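Local coordinates for SusD family protein (Bacteroides uniformis, PDB 7KV1) that probably binds beta-glucan at the cell surface of a gut Bacteroides, as a member of the SusD family of outer-membrane glycan-binding proteins, at residues 118-123 and 154-159; 163-168 and 183-188; 50-55 and 225-230. One frame throughout, in Å; residues are numbered along the deposited sequence.

Three contacts from one helical region illustrate how chemistry follows position in a fold. Contact 1, wholly buried between helices 110-129 and 138-162, is apolar across its interface. Contact 2 begins where helix 138-162 ends and ties the loop behind it to the start of helix 185-201; backbone and asparagine hydrogen bonds join the packing there, and its Thr-184 edge is exposed. Contact 3, partly buried, sets the end of helix 44-55 against the loop leading into helix 230-244 and centres on one phenol. Contact 1 touches both others: Tyr-156 packs on Phe-168 of contact 2, and Tyr-155 hydrogen-bonds to Ala-54 in 50-55. Contacts 2 and 3 lie about 16 Å apart at their nearest atoms.

Contact 1: 118-123 and 154-159; sequences SGIKRC and FYYNML
Gly-119 and Tyr-155 mark the closest backbone approach of two nearly antiparallel helical segments, whose axes come within 9.4 Å at an angle of 154° between their N-to-C directions. The glycine makes this spacing possible, since a beta carbon at its position would run into CE2 of the tyrosine. Instead Gly-119 CA sits over one face of the Tyr-155 ring, 3.6 Å from the centroid and displaced toward the rim, a CH-pi contact made by the main chain itself. Cys-123 SG comes to the edge of the same ring, near its plane, in a sulfur-aromatic contact 5.3 Å from the centroid.

Ile-120 works on the neighbouring aromatic. With CG1 anti to its own carbonyl carbon (chi1 -71°), the side chain extends toward helix 138-162, and CD1 stands almost exactly over the centre of the Tyr-156 ring, 3.5 Å from the centroid. The same methyl meets Leu-159 CD1 tip to tip at 3.6 Å, while CG1 slides alongside Tyr-155 CB.

Both phenols carry their polar ends past this apolar seam: Tyr-155 OH is hydrogen-bonded to the carbonyl oxygen of Ala-54 and Tyr-156 OH to that of Tyr-169. The paired helices, typical of the TPR-like part of SusD proteins, thus meet through ring faces and methyls, while the buried hydroxyls find their partners on other segments.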
ATOM      1  N   SER A 118     -12.759  -7.588  -9.992  1.00 25.28           N
ATOM      2  CA  SER A 118     -12.707  -7.134 -11.398  1.00 24.57           C
ATOM      3  C   SER A 118     -11.310  -7.390 -11.973  1.00 24.63           C
ATOM      4  O   SER A 118     -11.194  -7.962 -13.059  1.00 23.16           O
ATOM      5  CB  SER A 118     -13.093  -5.691 -11.504  1.00 26.93           C
ATOM      6  OG  SER A 118     -14.443  -5.528 -11.097  1.00 27.01           O
ATOM      7  N   GLY A 119     -10.266  -7.007 -11.246  1.00 25.23           N
ATOM      8  CA  GLY A 119      -8.888  -7.356 -11.627  1.00 23.71           C
ATOM      9  C   GLY A 119      -8.722  -8.849 -11.814  1.00 23.80           C
ATOM     10  O   GLY A 119      -8.145  -9.296 -12.857  1.00 25.28           O
ATOM     11  N   ILE A 120      -9.181  -9.624 -10.847  1.00 22.19           N
ATOM     12  CA  ILE A 120      -9.012 -11.104 -10.886  1.00 22.89           C
ATOM     13  C   ILE A 120      -9.701 -11.666 -12.147  1.00 22.79           C
ATOM     14  O   ILE A 120      -9.030 -12.371 -12.917  1.00 22.28           O
ATOM     15  CB  ILE A 120      -9.465 -11.712  -9.559  1.00 21.85           C
ATOM     16  CG1 ILE A 120      -8.468 -11.370  -8.456  1.00 21.95           C
ATOM     17  CG2 ILE A 120      -9.656 -13.205  -9.692  1.00 24.48           C
ATOM     18  CD1 ILE A 120      -9.112 -11.299  -7.097  1.00 23.46           C
ATOM     19  N   LYS A 121     -10.947 -11.276 -12.407  1.00 26.05           N
ATOM     20  CA  LYS A 121     -11.700 -11.715 -13.612  1.00 30.64           C
ATOM     21  C   LYS A 121     -10.916 -11.370 -14.886  1.00 26.08           C
ATOM     22  O   LYS A 121     -10.842 -12.213 -15.764  1.00 26.24           O
ATOM     23  CB  LYS A 121     -13.103 -11.098 -13.626  1.00 34.12           C
ATOM     24  CG  LYS A 121     -14.032 -11.643 -12.555  1.00 43.32           C
ATOM     25  CD  LYS A 121     -15.238 -10.744 -12.275  1.00 50.31           C
ATOM     26  CE  LYS A 121     -16.163 -11.317 -11.223  1.00 58.07           C
ATOM     27  NZ  LYS A 121     -17.588 -11.169 -11.597  1.00 64.66           N
ATOM     28  N   ARG A 122     -10.311 -10.194 -14.978  1.00 25.73           N
ATOM     29  CA  ARG A 122      -9.574  -9.804 -16.208  1.00 27.30           C
ATOM     30  C   ARG A 122      -8.279 -10.605 -16.299  1.00 29.22           C
ATOM     31  O   ARG A 122      -7.904 -10.997 -17.435  1.00 27.72           O
ATOM     32  CB  ARG A 122      -9.377  -8.292 -16.263  1.00 27.48           C
ATOM     33  CG  ARG A 122     -10.665  -7.526 -16.492  1.00 26.85           C
ATOM     34  CD  ARG A 122     -10.478  -6.084 -16.089  1.00 29.57           C
ATOM     35  NE  ARG A 122     -11.628  -5.300 -16.487  1.00 32.36           N
ATOM     36  CZ  ARG A 122     -11.587  -4.085 -17.004  1.00 32.84           C
ATOM     37  NH1 ARG A 122     -10.439  -3.471 -17.212  1.00 29.84           N
ATOM     38  NH2 ARG A 122     -12.710  -3.474 -17.304  1.00 37.99           N
ATOM     39  N   CYS A 123      -7.630 -10.902 -15.165  1.00 28.74           N
ATOM     40  CA  CYS A 123      -6.431 -11.780 -15.173  1.00 26.07           C
ATOM     41  C   CYS A 123      -6.808 -13.180 -15.669  1.00 26.58           C
ATOM     42  O   CYS A 123      -6.076 -13.710 -16.536  1.00 22.87           O
ATOM     43  CB  CYS A 123      -5.775 -11.827 -13.801  1.00 27.08           C
ATOM     44  SG  CYS A 123      -5.010 -10.239 -13.402  1.00 26.54           S
ATOM     45  N   PHE A 154      -1.546  -9.893  -6.677  1.00 20.31           N
ATOM     46  CA  PHE A 154      -1.649  -8.515  -6.159  1.00 22.35           C
ATOM     47  C   PHE A 154      -3.087  -8.213  -5.723  1.00 21.67           C
ATOM     48  O   PHE A 154      -3.310  -7.731  -4.596  1.00 21.90           O
ATOM     49  CB  PHE A 154      -1.189  -7.504  -7.198  1.00 24.40           C
ATOM     50  CG  PHE A 154      -1.296  -6.107  -6.664  1.00 23.64           C
ATOM     51  CD1 PHE A 154      -0.320  -5.612  -5.829  1.00 26.79           C
ATOM     52  CD2 PHE A 154      -2.388  -5.330  -6.944  1.00 24.26           C
ATOM     53  CE1 PHE A 154      -0.421  -4.330  -5.319  1.00 25.26           C
ATOM     54  CE2 PHE A 154      -2.493  -4.052  -6.435  1.00 26.96           C
ATOM     55  CZ  PHE A 154      -1.512  -3.563  -5.608  1.00 26.82           C
ATOM     56  N   TYR A 155      -4.056  -8.479  -6.595  1.00 20.52           N
ATOM     57  CA  TYR A 155      -5.494  -8.246  -6.298  1.00 19.55           C
ATOM     58  C   TYR A 155      -5.924  -9.127  -5.126  1.00 19.68           C
ATOM     59  O   TYR A 155      -6.682  -8.627  -4.279  1.00 20.47           O
ATOM     60  CB  TYR A 155      -6.349  -8.478  -7.546  1.00 19.55           C
ATOM     61  CG  TYR A 155      -6.155  -7.462  -8.648  1.00 19.64           C
ATOM     62  CD1 TYR A 155      -6.359  -6.107  -8.417  1.00 19.84           C
ATOM     63  CD2 TYR A 155      -5.804  -7.862  -9.933  1.00 18.57           C
ATOM     64  CE1 TYR A 155      -6.219  -5.174  -9.436  1.00 21.34           C
ATOM     65  CE2 TYR A 155      -5.632  -6.941 -10.951  1.00 20.19           C
ATOM     66  CZ  TYR A 155      -5.867  -5.598 -10.711  1.00 21.40           C
ATOM     67  OH  TYR A 155      -5.696  -4.697 -11.714  1.00 22.11           O
ATOM     68  N   TYR A 156      -5.504 -10.412  -5.079  1.00 20.02           N
ATOM     69  CA  TYR A 156      -5.925 -11.317  -3.995  1.00 18.56           C
ATOM     70  C   TYR A 156      -5.275 -10.848  -2.699  1.00 19.07           C
ATOM     71  O   TYR A 156      -5.871 -11.005  -1.599  1.00 17.71           O
ATOM     72  CB  TYR A 156      -5.591 -12.772  -4.299  1.00 19.54           C
ATOM     73  CG  TYR A 156      -6.718 -13.506  -4.965  1.00 19.18           C
ATOM     74  CD1 TYR A 156      -7.920 -13.692  -4.299  1.00 19.35           C
ATOM     75  CD2 TYR A 156      -6.589 -13.996  -6.258  1.00 20.25           C
ATOM     76  CE1 TYR A 156      -8.967 -14.366  -4.897  1.00 19.10           C
ATOM     77  CE2 TYR A 156      -7.630 -14.691  -6.864  1.00 20.87           C
ATOM     78  CZ  TYR A 156      -8.825 -14.856  -6.183  1.00 20.37           C
ATOM     79  OH  TYR A 156      -9.899 -15.462  -6.781  1.00 21.49           O
ATOM     80  N   ASN A 157      -4.054 -10.324  -2.813  1.00 18.82           N
ATOM     81  CA  ASN A 157      -3.288  -9.887  -1.622  1.00 18.43           C
ATOM     82  C   ASN A 157      -4.059  -8.755  -0.919  1.00 17.80           C
ATOM     83  O   ASN A 157      -4.089  -8.706   0.322  1.00 17.34           O
ATOM     84  CB  ASN A 157      -1.871  -9.477  -2.025  1.00 17.31           C
ATOM     85  CG  ASN A 157      -1.084  -8.961  -0.849  1.00 17.52           C
ATOM     86  OD1 ASN A 157      -1.049  -9.608   0.209  1.00 16.70           O
ATOM     87  ND2 ASN A 157      -0.475  -7.795  -1.039  1.00 17.27           N
ATOM     88  N   MET A 158      -4.620  -7.835  -1.700  1.00 17.88           N
ATOM     89  CA  MET A 158      -5.459  -6.731  -1.177  1.00 18.29           C
ATOM     90  C   MET A 158      -6.700  -7.301  -0.473  1.00 17.76           C
ATOM     91  O   MET A 158      -6.954  -6.945   0.690  1.00 17.33           O
ATOM     92  CB  MET A 158      -5.864  -5.781  -2.309  1.00 18.45           C
ATOM     93  CG  MET A 158      -6.378  -4.463  -1.828  1.00 21.14           C
ATOM     94  SD  MET A 158      -6.662  -3.361  -3.246  1.00 24.81           S
ATOM     95  CE  MET A 158      -4.993  -3.147  -3.852  1.00 23.17           C
ATOM     96  N   LEU A 159      -7.421  -8.210  -1.117  1.00 17.88           N
ATOM     97  CA  LEU A 159      -8.606  -8.881  -0.514  1.00 18.56           C
ATOM     98  C   LEU A 159      -8.217  -9.537   0.809  1.00 18.31           C
ATOM     99  O   LEU A 159      -8.950  -9.384   1.806  1.00 18.44           O
ATOM    100  CB  LEU A 159      -9.157  -9.930  -1.480  1.00 18.55           C
ATOM    101  CG  LEU A 159      -9.869  -9.367  -2.703  1.00 19.18           C
ATOM    102  CD1 LEU A 159     -10.036 -10.458  -3.755  1.00 21.26           C
ATOM    103  CD2 LEU A 159     -11.227  -8.760  -2.324  1.00 21.81           C
TER

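Contact 2: 163-168 and 183-188; sequences FGNVPF and YTADQV
The Tyr-183 ring receives Phe-168 CB over the centre of one face, 3.6 Å from its centroid, a CH-pi contact in which the benzyl methylene rather than the phenyl ring does the covering. It lies at the N-capped start of helix 185-201, where the long loop after helix 138-162 in the TPR-like region folds back on the residues that begin the next helix. The phenyl group continues past, its plane at 23° to that of the tyrosine but slid so far that the rings barely overlap, with centroids 5.1 Å apart. Phe-168 CG lies anti to the backbone N (chi1 -164°), which sends the phenyl out alongside CE2 of Tyr-183 instead of stacking it squarely.

Thr-184 is the N-cap of helix 185-201 and forms a capping box with Gln-187, OG1 accepting from Gln-187 N while Gln-187 OE1 accepts from Thr-184 N along a nearly straight path of 170°. Beside it, Asn-165 OD1 accepts from Ala-185 N at 2.8 Å, with the donor above the amide plane, so a residue of the preceding loop also binds a backbone NH at the helix start. Asn-165 ND2 is held in turn by Asn-526, fixing which way the amide faces.

Tyr-183 N donates a hydrogen bond to Val-166 O, and the tyrosine hydroxyl is hydrogen-bonded to Glu-191 on the helix that follows. A serine in place of Tyr-183 would probably leave one side of the Phe-168 methylene uncovered and Glu-191 without this phenol partner.

On the helix side of the loop, Gly-164 takes positive phi as the chain leaves helix 138-162, and Val-188 CG2 rests against Val-166 CG2 at 3.8 Å and against Gly-164 O at 3.6 Å.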
ATOM      1  N   PHE A 163     -10.165  -8.190   3.982  1.00 16.74           N
ATOM      2  CA  PHE A 163     -11.319  -9.074   4.305  1.00 17.46           C
ATOM      3  C   PHE A 163     -10.883 -10.456   4.817  1.00 17.73           C
ATOM      4  O   PHE A 163     -11.677 -11.097   5.556  1.00 19.24           O
ATOM      5  CB  PHE A 163     -12.230  -9.224   3.091  1.00 17.68           C
ATOM      6  CG  PHE A 163     -12.734  -7.919   2.549  1.00 19.14           C
ATOM      7  CD1 PHE A 163     -13.817  -7.281   3.144  1.00 19.86           C
ATOM      8  CD2 PHE A 163     -12.097  -7.313   1.477  1.00 18.32           C
ATOM      9  CE1 PHE A 163     -14.263  -6.053   2.661  1.00 20.09           C
ATOM     10  CE2 PHE A 163     -12.564  -6.099   0.981  1.00 19.93           C
ATOM     11  CZ  PHE A 163     -13.614  -5.450   1.605  1.00 19.62           C
ATOM     12  N   GLY A 164      -9.698 -10.941   4.437  1.00 17.85           N
ATOM     13  CA  GLY A 164      -9.190 -12.245   4.932  1.00 18.73           C
ATOM     14  C   GLY A 164      -9.892 -13.457   4.318  1.00 17.97           C
ATOM     15  O   GLY A 164      -9.292 -14.115   3.451  1.00 17.64           O
ATOM     16  N   ASN A 165     -11.135 -13.705   4.717  1.00 19.59           N
ATOM     17  CA  ASN A 165     -11.939 -14.917   4.436  1.00 19.49           C
ATOM     18  C   ASN A 165     -12.741 -14.657   3.160  1.00 21.82           C
ATOM     19  O   ASN A 165     -13.839 -14.093   3.243  1.00 23.37           O
ATOM     20  CB  ASN A 165     -12.809 -15.279   5.648  1.00 18.50           C
ATOM     21  CG  ASN A 165     -12.014 -15.378   6.935  1.00 20.78           C
ATOM     22  OD1 ASN A 165     -11.183 -16.272   7.088  1.00 23.73           O
ATOM     23  ND2 ASN A 165     -12.285 -14.498   7.888  1.00 20.01           N
ATOM     24  N   VAL A 166     -12.189 -14.977   1.997  1.00 19.52           N
ATOM     25  CA  VAL A 166     -12.761 -14.486   0.721  1.00 19.98           C
ATOM     26  C   VAL A 166     -12.940 -15.640  -0.258  1.00 20.73           C
ATOM     27  O   VAL A 166     -12.220 -16.627  -0.195  1.00 19.63           O
ATOM     28  CB  VAL A 166     -11.887 -13.379   0.119  1.00 19.29           C
ATOM     29  CG1 VAL A 166     -11.813 -12.178   1.049  1.00 18.51           C
ATOM     30  CG2 VAL A 166     -10.496 -13.915  -0.243  1.00 19.31           C
ATOM     31  N   PRO A 167     -13.924 -15.529  -1.173  1.00 21.08           N
ATOM     32  CA  PRO A 167     -14.014 -16.396  -2.350  1.00 21.45           C
ATOM     33  C   PRO A 167     -12.674 -16.444  -3.099  1.00 23.04           C
ATOM     34  O   PRO A 167     -12.045 -15.407  -3.334  1.00 20.89           O
ATOM     35  CB  PRO A 167     -15.090 -15.740  -3.225  1.00 22.20           C
ATOM     36  CG  PRO A 167     -15.945 -15.020  -2.220  1.00 24.84           C
ATOM     37  CD  PRO A 167     -14.970 -14.495  -1.178  1.00 23.48           C
ATOM     38  N   PHE A 168     -12.244 -17.656  -3.405  1.00 23.58           N
ATOM     39  CA  PHE A 168     -10.949 -17.924  -4.054  1.00 26.50           C
ATOM     40  C   PHE A 168     -11.177 -18.728  -5.333  1.00 27.55           C
ATOM     41  O   PHE A 168     -11.655 -19.864  -5.237  1.00 26.52           O
ATOM     42  CB  PHE A 168     -10.007 -18.611  -3.059  1.00 26.91           C
ATOM     43  CG  PHE A 168      -8.595 -18.533  -3.560  1.00 28.42           C
ATOM     44  CD1 PHE A 168      -8.108 -19.480  -4.431  1.00 30.56           C
ATOM     45  CD2 PHE A 168      -7.836 -17.405  -3.309  1.00 32.80           C
ATOM     46  CE1 PHE A 168      -6.826 -19.372  -4.943  1.00 31.46           C
ATOM     47  CE2 PHE A 168      -6.567 -17.297  -3.833  1.00 32.15           C
ATOM     48  CZ  PHE A 168      -6.080 -18.272  -4.662  1.00 30.85           C
ATOM     49  N   TYR A 183     -12.659 -19.216   1.179  1.00 22.67           N
ATOM     50  CA  TYR A 183     -11.527 -19.744   1.981  1.00 21.66           C
ATOM     51  C   TYR A 183     -11.378 -18.931   3.259  1.00 20.64           C
ATOM     52  O   TYR A 183     -11.793 -17.734   3.277  1.00 20.54           O
ATOM     53  CB  TYR A 183     -10.236 -19.627   1.189  1.00 24.75           C
ATOM     54  CG  TYR A 183     -10.052 -20.613   0.080  1.00 25.77           C
ATOM     55  CD1 TYR A 183     -11.110 -21.281  -0.510  1.00 28.46           C
ATOM     56  CD2 TYR A 183      -8.779 -20.824  -0.422  1.00 27.39           C
ATOM     57  CE1 TYR A 183     -10.902 -22.166  -1.557  1.00 28.78           C
ATOM     58  CE2 TYR A 183      -8.558 -21.734  -1.436  1.00 29.85           C
ATOM     59  CZ  TYR A 183      -9.614 -22.403  -1.996  1.00 27.47           C
ATOM     60  OH  TYR A 183      -9.346 -23.262  -3.001  1.00 36.63           O
ATOM     61  N   THR A 184     -10.765 -19.543   4.274  1.00 18.16           N
ATOM     62  CA  THR A 184     -10.291 -18.850   5.489  1.00 18.94           C
ATOM     63  C   THR A 184      -9.092 -17.971   5.081  1.00 18.47           C
ATOM     64  O   THR A 184      -8.456 -18.265   4.045  1.00 18.03           O
ATOM     65  CB  THR A 184      -9.998 -19.830   6.632  1.00 19.14           C
ATOM     66  OG1 THR A 184      -8.782 -20.488   6.253  1.00 18.86           O
ATOM     67  CG2 THR A 184     -11.157 -20.781   6.909  1.00 19.93           C
ATOM     68  N   ALA A 185      -8.766 -16.931   5.857  1.00 19.80           N
ATOM     69  CA  ALA A 185      -7.578 -16.076   5.595  1.00 19.81           C
ATOM     70  C   ALA A 185      -6.330 -16.959   5.404  1.00 19.55           C
ATOM     71  O   ALA A 185      -5.594 -16.741   4.399  1.00 19.57           O
ATOM     72  CB  ALA A 185      -7.373 -15.093   6.707  1.00 20.34           C
ATOM     73  N   ASP A 186      -6.116 -17.939   6.294  1.00 18.94           N
ATOM     74  CA  ASP A 186      -4.926 -18.831   6.258  1.00 19.69           C
ATOM     75  C   ASP A 186      -4.918 -19.695   4.997  1.00 19.79           C
ATOM     76  O   ASP A 186      -3.808 -19.900   4.437  1.00 18.62           O
ATOM     77  CB  ASP A 186      -4.843 -19.704   7.498  1.00 22.17           C
ATOM     78  CG  ASP A 186      -4.460 -18.943   8.751  1.00 24.01           C
ATOM     79  OD1 ASP A 186      -3.967 -17.793   8.652  1.00 23.67           O
ATOM     80  OD2 ASP A 186      -4.723 -19.478   9.812  1.00 26.58           O
ATOM     81  N   GLN A 187      -6.084 -20.127   4.506  1.00 18.60           N
ATOM     82  CA  GLN A 187      -6.188 -20.890   3.235  1.00 20.09           C
ATOM     83  C   GLN A 187      -5.849 -20.009   2.047  1.00 19.55           C
ATOM     84  O   GLN A 187      -5.176 -20.483   1.119  1.00 19.09           O
ATOM     85  CB  GLN A 187      -7.568 -21.512   3.086  1.00 20.54           C
ATOM     86  CG  GLN A 187      -7.754 -22.673   4.066  1.00 22.07           C
ATOM     87  CD  GLN A 187      -9.200 -23.052   4.314  1.00 23.86           C
ATOM     88  OE1 GLN A 187     -10.130 -22.411   3.815  1.00 21.28           O
ATOM     89  NE2 GLN A 187      -9.394 -24.108   5.094  1.00 24.41           N
ATOM     90  N   VAL A 188      -6.299 -18.759   2.069  1.00 20.54           N
ATOM     91  CA  VAL A 188      -6.012 -17.793   0.985  1.00 19.74           C
ATOM     92  C   VAL A 188      -4.495 -17.618   0.939  1.00 18.20           C
ATOM     93  O   VAL A 188      -3.920 -17.728  -0.156  1.00 17.73           O
ATOM     94  CB  VAL A 188      -6.754 -16.466   1.219  1.00 19.79           C
ATOM     95  CG1 VAL A 188      -6.329 -15.396   0.220  1.00 20.81           C
ATOM     96  CG2 VAL A 188      -8.261 -16.673   1.182  1.00 19.68           C
TER

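Contact 3: 50-55 and 225-230; sequences ALIAAY and LGRVTQ
Tyr-55 and Arg-227 are brought together by matching first torsions: each has CG anti to its own carbonyl carbon (chi1 -71° in the arginine), which carries the phenol out from the end of helix 44-55 and starts the arginine back along the helix. From CG to NE the arginine chain is extended, so it passes the tyrosine at about a right angle and delivers its guanidinium beside Leu-51 and Ile-52.

The phenol oxygen is the polar centre. Val-228 N donates to Tyr-55 OH at 2.9 Å, approaching at the ring's edge and in its plane, along a fairly straight path of 165°. Outside the two segments, Gln-147 OE1 of helix 138-162 is hydrogen-bonded both to this hydroxyl and to Arg-227 NH1, so one amide oxygen ties together the two side chains that cross here.

Carbon atoms surround the phenol oxygen: Val-228 CG2 and Arg-227 CA both come close to Tyr-55 OH, the latter at 3.3 Å, and Val-228 CG1 lies near Tyr-55 CE1. The guanidinium plane stands at 89° to the tyrosine ring, an arrangement quite unlike a parallel cation-pi stack; Arg-227 NH1 instead lies 3.5 Å from Leu-51 CD2, and NH2 is more loosely placed near Ile-52 CD1. Gly-226, next to the arginine, has a backbone turn with positive phi in which a beta carbon would collide with the carbonyl oxygen of Leu-225; its own carbonyl accepts from Trp-288.

Just beyond, Thr-229 N-caps helix 230-244 by accepting from Met-232 N. The whole is a loop-to-helix junction of the TPR-like helical scaffold of SusD-family proteins, in which a buried tyrosine hydroxyl meets the backbone of a loop distant in sequence.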
ATOM      1  N   ALA A  50      -6.017  -7.160 -23.766  1.00 35.60           N
ATOM      2  CA  ALA A  50      -6.533  -7.887 -22.588  1.00 35.38           C
ATOM      3  C   ALA A  50      -5.555  -7.752 -21.395  1.00 34.24           C
ATOM      4  O   ALA A  50      -6.040  -7.623 -20.258  1.00 31.53           O
ATOM      5  CB  ALA A  50      -6.781  -9.324 -22.952  1.00 33.17           C
ATOM      6  N   LEU A  51      -4.235  -7.766 -21.633  1.00 29.17           N
ATOM      7  CA  LEU A  51      -3.239  -7.587 -20.551  1.00 31.21           C
ATOM      8  C   LEU A  51      -3.352  -6.167 -19.985  1.00 30.56           C
ATOM      9  O   LEU A  51      -3.472  -6.034 -18.731  1.00 31.91           O
ATOM     10  CB  LEU A  51      -1.834  -7.907 -21.041  1.00 32.68           C
ATOM     11  CG  LEU A  51      -0.730  -7.801 -19.986  1.00 31.15           C
ATOM     12  CD1 LEU A  51      -0.992  -8.705 -18.785  1.00 31.57           C
ATOM     13  CD2 LEU A  51       0.611  -8.142 -20.604  1.00 33.55           C
ATOM     14  N   ILE A  52      -3.410  -5.141 -20.834  1.00 32.88           N
ATOM     15  CA  ILE A  52      -3.639  -3.744 -20.368  1.00 34.18           C
ATOM     16  C   ILE A  52      -4.927  -3.688 -19.540  1.00 33.65           C
ATOM     17  O   ILE A  52      -4.936  -3.006 -18.476  1.00 33.08           O
ATOM     18  CB  ILE A  52      -3.648  -2.735 -21.534  1.00 42.38           C
ATOM     19  CG1 ILE A  52      -2.256  -2.580 -22.157  1.00 45.74           C
ATOM     20  CG2 ILE A  52      -4.211  -1.387 -21.083  1.00 39.37           C
ATOM     21  CD1 ILE A  52      -1.124  -2.420 -21.146  1.00 51.03           C
ATOM     22  N   ALA A  53      -5.981  -4.363 -19.997  1.00 30.46           N
ATOM     23  CA  ALA A  53      -7.284  -4.381 -19.299  1.00 31.47           C
ATOM     24  C   ALA A  53      -7.100  -4.929 -17.868  1.00 28.00           C
ATOM     25  O   ALA A  53      -7.811  -4.466 -16.994  1.00 28.14           O
ATOM     26  CB  ALA A  53      -8.288  -5.186 -20.095  1.00 33.71           C
ATOM     27  N   ALA A  54      -6.207  -5.906 -17.660  1.00 25.31           N
ATOM     28  CA  ALA A  54      -5.950  -6.554 -16.353  1.00 24.27           C
ATOM     29  C   ALA A  54      -5.201  -5.598 -15.411  1.00 23.95           C
ATOM     30  O   ALA A  54      -5.395  -5.754 -14.218  1.00 24.00           O
ATOM     31  CB  ALA A  54      -5.195  -7.841 -16.571  1.00 26.00           C
ATOM     32  N   TYR A  55      -4.403  -4.634 -15.937  1.00 25.79           N
ATOM     33  CA  TYR A  55      -3.654  -3.591 -15.188  1.00 25.41           C
ATOM     34  C   TYR A  55      -4.613  -2.481 -14.764  1.00 27.18           C
ATOM     35  O   TYR A  55      -4.404  -1.792 -13.764  1.00 29.18           O
ATOM     36  CB  TYR A  55      -2.522  -2.956 -16.015  1.00 24.84           C
ATOM     37  CG  TYR A  55      -1.226  -3.724 -15.997  1.00 25.65           C
ATOM     38  CD1 TYR A  55      -0.304  -3.522 -14.977  1.00 23.17           C
ATOM     39  CD2 TYR A  55      -0.911  -4.641 -16.997  1.00 24.15           C
ATOM     40  CE1 TYR A  55       0.887  -4.219 -14.941  1.00 22.64           C
ATOM     41  CE2 TYR A  55       0.291  -5.341 -16.971  1.00 25.41           C
ATOM     42  CZ  TYR A  55       1.200  -5.117 -15.942  1.00 24.01           C
ATOM     43  OH  TYR A  55       2.375  -5.820 -15.871  1.00 24.48           O
ATOM     44  N   LEU A 225       7.539   1.255 -17.950  1.00 34.11           N
ATOM     45  CA  LEU A 225       7.617   1.370 -16.465  1.00 36.40           C
ATOM     46  C   LEU A 225       6.179   1.382 -15.936  1.00 32.68           C
ATOM     47  O   LEU A 225       5.363   2.075 -16.517  1.00 35.74           O
ATOM     48  CB  LEU A 225       8.425   2.618 -16.079  1.00 37.58           C
ATOM     49  CG  LEU A 225       9.940   2.459 -16.223  1.00 35.67           C
ATOM     50  CD1 LEU A 225      10.669   3.751 -15.905  1.00 38.95           C
ATOM     51  CD2 LEU A 225      10.464   1.331 -15.348  1.00 34.04           C
ATOM     52  N   GLY A 226       5.870   0.573 -14.922  1.00 33.82           N
ATOM     53  CA  GLY A 226       4.494   0.337 -14.429  1.00 28.46           C
ATOM     54  C   GLY A 226       4.113  -1.125 -14.580  1.00 25.78           C
ATOM     55  O   GLY A 226       3.287  -1.619 -13.795  1.00 26.06           O
ATOM     56  N   ARG A 227       4.695  -1.832 -15.548  1.00 23.57           N
ATOM     57  CA  ARG A 227       4.511  -3.301 -15.624  1.00 24.79           C
ATOM     58  C   ARG A 227       5.002  -3.900 -14.312  1.00 24.63           C
ATOM     59  O   ARG A 227       5.872  -3.329 -13.664  1.00 24.21           O
ATOM     60  CB  ARG A 227       5.200  -3.964 -16.812  1.00 26.22           C
ATOM     61  CG  ARG A 227       4.529  -3.649 -18.146  1.00 29.06           C
ATOM     62  CD  ARG A 227       5.038  -4.464 -19.340  1.00 30.20           C
ATOM     63  NE  ARG A 227       4.395  -3.938 -20.543  1.00 33.72           N
ATOM     64  CZ  ARG A 227       3.179  -4.277 -20.993  1.00 38.51           C
ATOM     65  NH1 ARG A 227       2.447  -5.202 -20.397  1.00 37.66           N
ATOM     66  NH2 ARG A 227       2.691  -3.685 -22.066  1.00 41.78           N
ATOM     67  N   VAL A 228       4.471  -5.053 -13.960  1.00 24.29           N
ATOM     68  CA  VAL A 228       4.991  -5.801 -12.792  1.00 23.18           C
ATOM     69  C   VAL A 228       6.273  -6.485 -13.220  1.00 23.57           C
ATOM     70  O   VAL A 228       6.424  -6.783 -14.440  1.00 23.37           O
ATOM     71  CB  VAL A 228       3.923  -6.745 -12.243  1.00 21.88           C
ATOM     72  CG1 VAL A 228       2.728  -5.909 -11.834  1.00 21.85           C
ATOM     73  CG2 VAL A 228       3.508  -7.847 -13.230  1.00 22.98           C
ATOM     74  N   THR A 229       7.152  -6.682 -12.249  1.00 21.17           N
ATOM     75  CA  THR A 229       8.548  -7.128 -12.430  1.00 22.43           C
ATOM     76  C   THR A 229       8.867  -8.199 -11.391  1.00 21.49           C
ATOM     77  O   THR A 229       8.094  -8.393 -10.426  1.00 21.87           O
ATOM     78  CB  THR A 229       9.529  -5.959 -12.331  1.00 21.64           C
ATOM     79  OG1 THR A 229       9.363  -5.425 -11.023  1.00 24.85           O
ATOM     80  CG2 THR A 229       9.297  -4.876 -13.370  1.00 20.34           C
ATOM     81  N   GLN A 230       9.990  -8.870 -11.574  1.00 20.11           N
ATOM     82  CA  GLN A 230      10.451  -9.872 -10.610  1.00 20.71           C
ATOM     83  C   GLN A 230      10.744  -9.138  -9.290  1.00 21.25           C
ATOM     84  O   GLN A 230      10.499  -9.718  -8.230  1.00 21.38           O
ATOM     85  CB  GLN A 230      11.633 -10.611 -11.211  1.00 21.67           C
ATOM     86  CG  GLN A 230      12.086 -11.774 -10.366  1.00 22.16           C
ATOM     87  CD  GLN A 230      11.286 -13.013 -10.620  1.00 24.80           C
ATOM     88  OE1 GLN A 230      10.154 -12.952 -11.109  1.00 25.05           O
ATOM     89  NE2 GLN A 230      11.881 -14.143 -10.260  1.00 26.60           N
TER